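Local coordinates for protein guanidinopropionase (Pseudomonas aeruginosa, PDB 3NIQ) that catalyses the manganese-dependent hydrolysis of 3-guanidinopropanoate to beta-alanine and urea, working as a homohexamer of the arginase family, at residues R207-H210 against M211-V215; S262-A265 against Q266-V269. All blocks are in the same frame, centred on the assembly; numbering follows the deposited sequence.

Contact 1: residues R207-H210 against M211-V215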
loop_
_atom_site.group_PDB
_atom_site.type_symbol
_atom_site.label_atom_id
_atom_site.label_comp_id
_atom_site.label_asym_id
_atom_site.label_seq_id
_atom_site.Cartn_x
_atom_site.Cartn_y
_atom_site.Cartn_z
ATOM N N ARG A 207 -27.977 1.403 -28.634
ATOM C CA ARG A 207 -26.819 2.057 -29.227
ATOM C C ARG A 207 -25.584 1.775 -28.358
ATOM O O ARG A 207 -25.552 2.117 -27.161
ATOM C CB ARG A 207 -27.034 3.559 -29.361
ATOM C CG ARG A 207 -25.814 4.320 -29.941
ATOM C CD ARG A 207 -25.628 4.011 -31.452
ATOM N NE ARG A 207 -24.705 4.973 -32.065
ATOM C CZ ARG A 207 -23.415 4.758 -32.265
ATOM N NH1 ARG A 207 -22.872 3.589 -31.928
ATOM N NH2 ARG A 207 -22.662 5.711 -32.806
ATOM N N VAL A 208 -24.574 1.154 -28.964
ATOM C CA VAL A 208 -23.355 0.782 -28.231
ATOM C C VAL A 208 -22.180 1.543 -28.781
ATOM O O VAL A 208 -21.780 1.347 -29.930
ATOM C CB VAL A 208 -23.057 -0.728 -28.293
ATOM C CG1 VAL A 208 -21.759 -1.026 -27.567
ATOM C CG2 VAL A 208 -24.190 -1.529 -27.656
ATOM N N ILE A 209 -21.628 2.433 -27.960
ATOM C CA ILE A 209 -20.447 3.178 -28.376
ATOM C C ILE A 209 -19.243 2.585 -27.671
ATOM O O ILE A 209 -18.893 2.979 -26.549
ATOM C CB ILE A 209 -20.602 4.685 -28.127
ATOM C CG1 ILE A 209 -21.834 5.194 -28.899
ATOM C CG2 ILE A 209 -19.334 5.437 -28.532
ATOM C CD1 ILE A 209 -22.225 6.643 -28.598
ATOM N N HIS A 210 -18.634 1.602 -28.333
ATOM C CA HIS A 210 -17.379 1.008 -27.865
ATOM C C HIS A 210 -16.297 2.055 -27.662
ATOM O O HIS A 210 -16.321 3.110 -28.297
ATOM C CB HIS A 210 -16.884 -0.048 -28.863
ATOM C CG HIS A 210 -17.694 -1.309 -28.841
ATOM N ND1 HIS A 210 -18.847 -1.461 -29.572
ATOM C CD2 HIS A 210 -17.516 -2.475 -28.177
ATOM C CE1 HIS A 210 -19.348 -2.666 -29.365
ATOM N NE2 HIS A 210 -18.562 -3.301 -28.517
ATOM N N MET A 211 -15.332 1.742 -26.795
ATOM C CA MET A 211 -14.198 2.640 -26.550
ATOM C C MET A 211 -13.576 3.149 -27.849
ATOM O O MET A 211 -13.257 4.334 -27.971
ATOM C CB MET A 211 -13.126 1.926 -25.717
ATOM C CG MET A 211 -12.096 2.857 -25.194
ATOM S SD MET A 211 -12.747 3.948 -23.914
ATOM C CE MET A 211 -11.441 5.159 -23.925
ATOM N N GLU A 212 -13.412 2.249 -28.813
ATOM C CA GLU A 212 -12.786 2.603 -30.096
ATOM C C GLU A 212 -13.579 3.687 -30.800
ATOM O O GLU A 212 -13.005 4.655 -31.297
ATOM C CB GLU A 212 -12.648 1.373 -31.005
ATOM C CG GLU A 212 -11.644 0.319 -30.528
ATOM C CD GLU A 212 -12.087 -0.450 -29.265
ATOM O OE1 GLU A 212 -13.307 -0.672 -29.059
ATOM O OE2 GLU A 212 -11.197 -0.838 -28.478
ATOM N N GLU A 213 -14.902 3.547 -30.802
ATOM C CA GLU A 213 -15.772 4.525 -31.490
ATOM C C GLU A 213 -15.853 5.848 -30.723
ATOM O O GLU A 213 -15.915 6.929 -31.325
ATOM C CB GLU A 213 -17.178 3.951 -31.741
ATOM C CG GLU A 213 -18.080 4.922 -32.539
ATOM C CD GLU A 213 -19.487 4.401 -32.792
ATOM O OE1 GLU A 213 -19.929 3.420 -32.133
ATOM O OE2 GLU A 213 -20.155 4.979 -33.666
ATOM N N PHE A 214 -15.803 5.766 -29.393
ATOM C CA PHE A 214 -15.697 6.953 -28.567
ATOM C C PHE A 214 -14.450 7.755 -28.906
ATOM O O PHE A 214 -14.494 8.986 -28.988
ATOM C CB PHE A 214 -15.670 6.595 -27.079
ATOM C CG PHE A 214 -15.242 7.740 -26.193
ATOM C CD1 PHE A 214 -15.937 8.944 -26.217
ATOM C CD2 PHE A 214 -14.126 7.624 -25.353
ATOM C CE1 PHE A 214 -15.560 10.014 -25.412
ATOM C CE2 PHE A 214 -13.741 8.698 -24.526
ATOM C CZ PHE A 214 -14.458 9.894 -24.558
ATOM N N VAL A 215 -13.343 7.056 -29.103
ATOM C CA VAL A 215 -12.092 7.703 -29.523
ATOM C C VAL A 215 -12.196 8.322 -30.939
ATOM O O VAL A 215 -11.796 9.466 -31.156
ATOM C CB VAL A 215 -10.885 6.723 -29.401
ATOM C CG1 VAL A 215 -9.651 7.247 -30.165
ATOM C CG2 VAL A 215 -10.545 6.489 -27.912
HETATM O O HOH W 1 -18.882 1.054 -31.219
#
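Arg207 and Glu213 close a salt bridge across the turn from strand to helix, the guanidinium gripping the carboxylate end-on with two nitrogens. NH2 of Arg207 lies 2.7 Å from OE2 of Glu213, and NH1 reaches OE1 of the same carboxylate at 3.0 Å with a nearly straight N-H...O angle of 168°. Both oxygens sit close to the guanidinium plane, but the carboxylate is twisted 39° against it: OE1 is met on its syn side, whereas OE2 is approached from well above the carboxylate plane. Glu213 spans the gap because its chain is fully extended, with CG anti to the backbone N (chi1 -176°).

OE1 of Glu213 also accepts a hydrogen bond from a water, 2.7 Å away. That water in turn accepts from the backbone N of His210 and lies in the ring plane 3.0 Å from ND1 of His210, so it links His210 to the first turn of the helix. CG1 of Ile209 lies over one face of the Arg207 guanidinium, toward the rim, while CG2 of Ile209 packs 4.1 Å from CB of Phe214.

His210 is the N-cap residue, and its carbonyl O opens the helical bonding by accepting from N of Phe214 at 2.9 Å. Farther out, NE of Arg207 has a second acidic partner in Glu225, on the same helix, and Glu212 turns to His73 and Arg270 of a second subunit. This is a beta-to-alpha junction at the edge of the parallel sheet of the arginase fold: strand 207-210, outermost within this chain, bonds to strand 183-188, and helix 211-230 turns sharply away, bringing Phe214 against helix 262-270.

Contact 2: residues S262-A265 against Q266-V269; sequences SLQA and QQLV
Gln264 O accepts from the backbone N of Leu268 at 2.9 Å, the shortest of four successive i to i+4 bonds that make this regular alpha helix. Ser262 O, Leu263 O and Ala265 O likewise accept from N of Gln266, Gln267 and Val269 respectively, each at 3.0 Å.

Side chains of the later residues fold back over these carbonyls. CG of Leu268 comes within 3.3 Å of Gln264 O, and CG2 of Val269 lies 3.4 Å from Ala265 O. In Gln267, CG stands opposite the carbonyl carbon (chi1 -64°) and the chain runs on extended, which lays its CG 3.2 Å from Leu263 O and its amide beside the leucine side chain. There NE2 of Gln267 passes 4.0 Å from CD1 of Leu263, a van der Waals contact between residues one turn apart.

The other two glutamines send their polar ends elsewhere. OE1 of Gln264 turns back to accept from the backbone N of Thr261, just before the helix, and NE2 of Gln266 bonds to OE2 of Glu305 on helix 294-317.

Helix 262-270 is the crossover of a beta-alpha-beta unit between strands 235-240 and 277-283. Leu268 and Val269 press on Phe147 of strand 142-147, and Val269 also meets Met302 and Leu306 of helix 294-317. Leu263 and Gln267 pack on Val215 of a third subunit. Gln264 and Leu268 receive Phe214 of helix 211-230 in the same chain.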
loop_
_atom_site.group_PDB
_atom_site.type_symbol
_atom_site.label_atom_id
_atom_site.label_comp_id
_atom_site.label_asym_id
_atom_site.label_seq_id
_atom_site.Cartn_x
_atom_site.Cartn_y
_atom_site.Cartn_z
ATOM N N SER A 262 -10.846 10.579 -16.252
ATOM C CA SER A 262 -11.793 11.261 -15.357
ATOM C C SER A 262 -12.253 12.546 -16.044
ATOM O O SER A 262 -13.432 12.911 -16.030
ATOM C CB SER A 262 -11.111 11.621 -14.027
ATOM O OG SER A 262 -10.872 10.470 -13.249
ATOM N N LEU A 263 -11.315 13.229 -16.669
ATOM C CA LEU A 263 -11.657 14.454 -17.388
ATOM C C LEU A 263 -12.741 14.226 -18.474
ATOM O O LEU A 263 -13.724 14.963 -18.556
ATOM C CB LEU A 263 -10.386 15.040 -18.008
ATOM C CG LEU A 263 -10.629 16.131 -19.041
ATOM C CD1 LEU A 263 -11.099 17.412 -18.360
ATOM C CD2 LEU A 263 -9.351 16.368 -19.846
ATOM N N GLN A 264 -12.551 13.202 -19.298
ATOM C CA GLN A 264 -13.553 12.841 -20.307
ATOM C C GLN A 264 -14.919 12.502 -19.687
ATOM O O GLN A 264 -15.954 12.914 -20.209
ATOM C CB GLN A 264 -13.049 11.684 -21.163
ATOM C CG GLN A 264 -12.027 12.098 -22.207
ATOM C CD GLN A 264 -11.327 10.909 -22.800
ATOM O OE1 GLN A 264 -11.285 9.814 -22.208
ATOM N NE2 GLN A 264 -10.772 11.103 -23.988
ATOM N N ALA A 265 -14.915 11.770 -18.573
ATOM C CA ALA A 265 -16.169 11.421 -17.877
ATOM C C ALA A 265 -16.923 12.650 -17.366
ATOM O O ALA A 265 -18.153 12.731 -17.479
ATOM C CB ALA A 265 -15.911 10.422 -16.735
ATOM N N GLN A 266 -16.191 13.614 -16.820
ATOM C CA GLN A 266 -16.796 14.858 -16.353
ATOM C C GLN A 266 -17.396 15.624 -17.529
ATOM O O GLN A 266 -18.509 16.136 -17.440
ATOM C CB GLN A 266 -15.766 15.731 -15.628
ATOM C CG GLN A 266 -15.407 15.261 -14.211
ATOM C CD GLN A 266 -14.343 16.142 -13.578
ATOM O OE1 GLN A 266 -13.261 16.305 -14.129
ATOM N NE2 GLN A 266 -14.645 16.705 -12.407
ATOM N N GLN A 267 -16.660 15.704 -18.629
ATOM C CA GLN A 267 -17.157 16.424 -19.809
ATOM C C GLN A 267 -18.417 15.750 -20.360
ATOM O O GLN A 267 -19.380 16.414 -20.736
ATOM C CB GLN A 267 -16.094 16.485 -20.914
ATOM C CG GLN A 267 -14.831 17.283 -20.529
ATOM C CD GLN A 267 -13.698 17.134 -21.554
ATOM O OE1 GLN A 267 -13.474 16.053 -22.121
ATOM N NE2 GLN A 267 -12.962 18.211 -21.771
ATOM N N LEU A 268 -18.422 14.425 -20.406
ATOM C CA LEU A 268 -19.602 13.739 -20.951
ATOM C C LEU A 268 -20.819 13.933 -20.050
ATOM O O LEU A 268 -21.921 14.229 -20.533
ATOM C CB LEU A 268 -19.300 12.263 -21.183
ATOM C CG LEU A 268 -18.283 12.057 -22.311
ATOM C CD1 LEU A 268 -17.680 10.665 -22.233
ATOM C CD2 LEU A 268 -18.964 12.250 -23.670
ATOM N N VAL A 269 -20.624 13.792 -18.738
ATOM C CA VAL A 269 -21.734 13.947 -17.801
ATOM C C VAL A 269 -22.289 15.387 -17.809
ATOM O O VAL A 269 -23.505 15.598 -17.853
ATOM C CB VAL A 269 -21.347 13.460 -16.373
ATOM C CG1 VAL A 269 -22.377 13.894 -15.349
ATOM C CG2 VAL A 269 -21.240 11.952 -16.383
#

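How the contacts relate
Following the chain from the N terminus, contact 1 comes first, at the step from the sheet's edge strand 207-210 into helix 211-230. The chain then runs through strand 235-240 and the loop beyond it before contact 2 takes up nearly all of helix 262-270. Each contact closes only a local turn; they follow in series, neither nesting nor crossing. In space their centres are about 15 Å apart, and they meet through Phe214, whose CE2 lies 3.6 Å from OE1 of Gln264 and whose CE1 lies 3.9 Å from CD1 of Leu268. This packing joins the two helices, and both contacts also face other subunits of the hexamer.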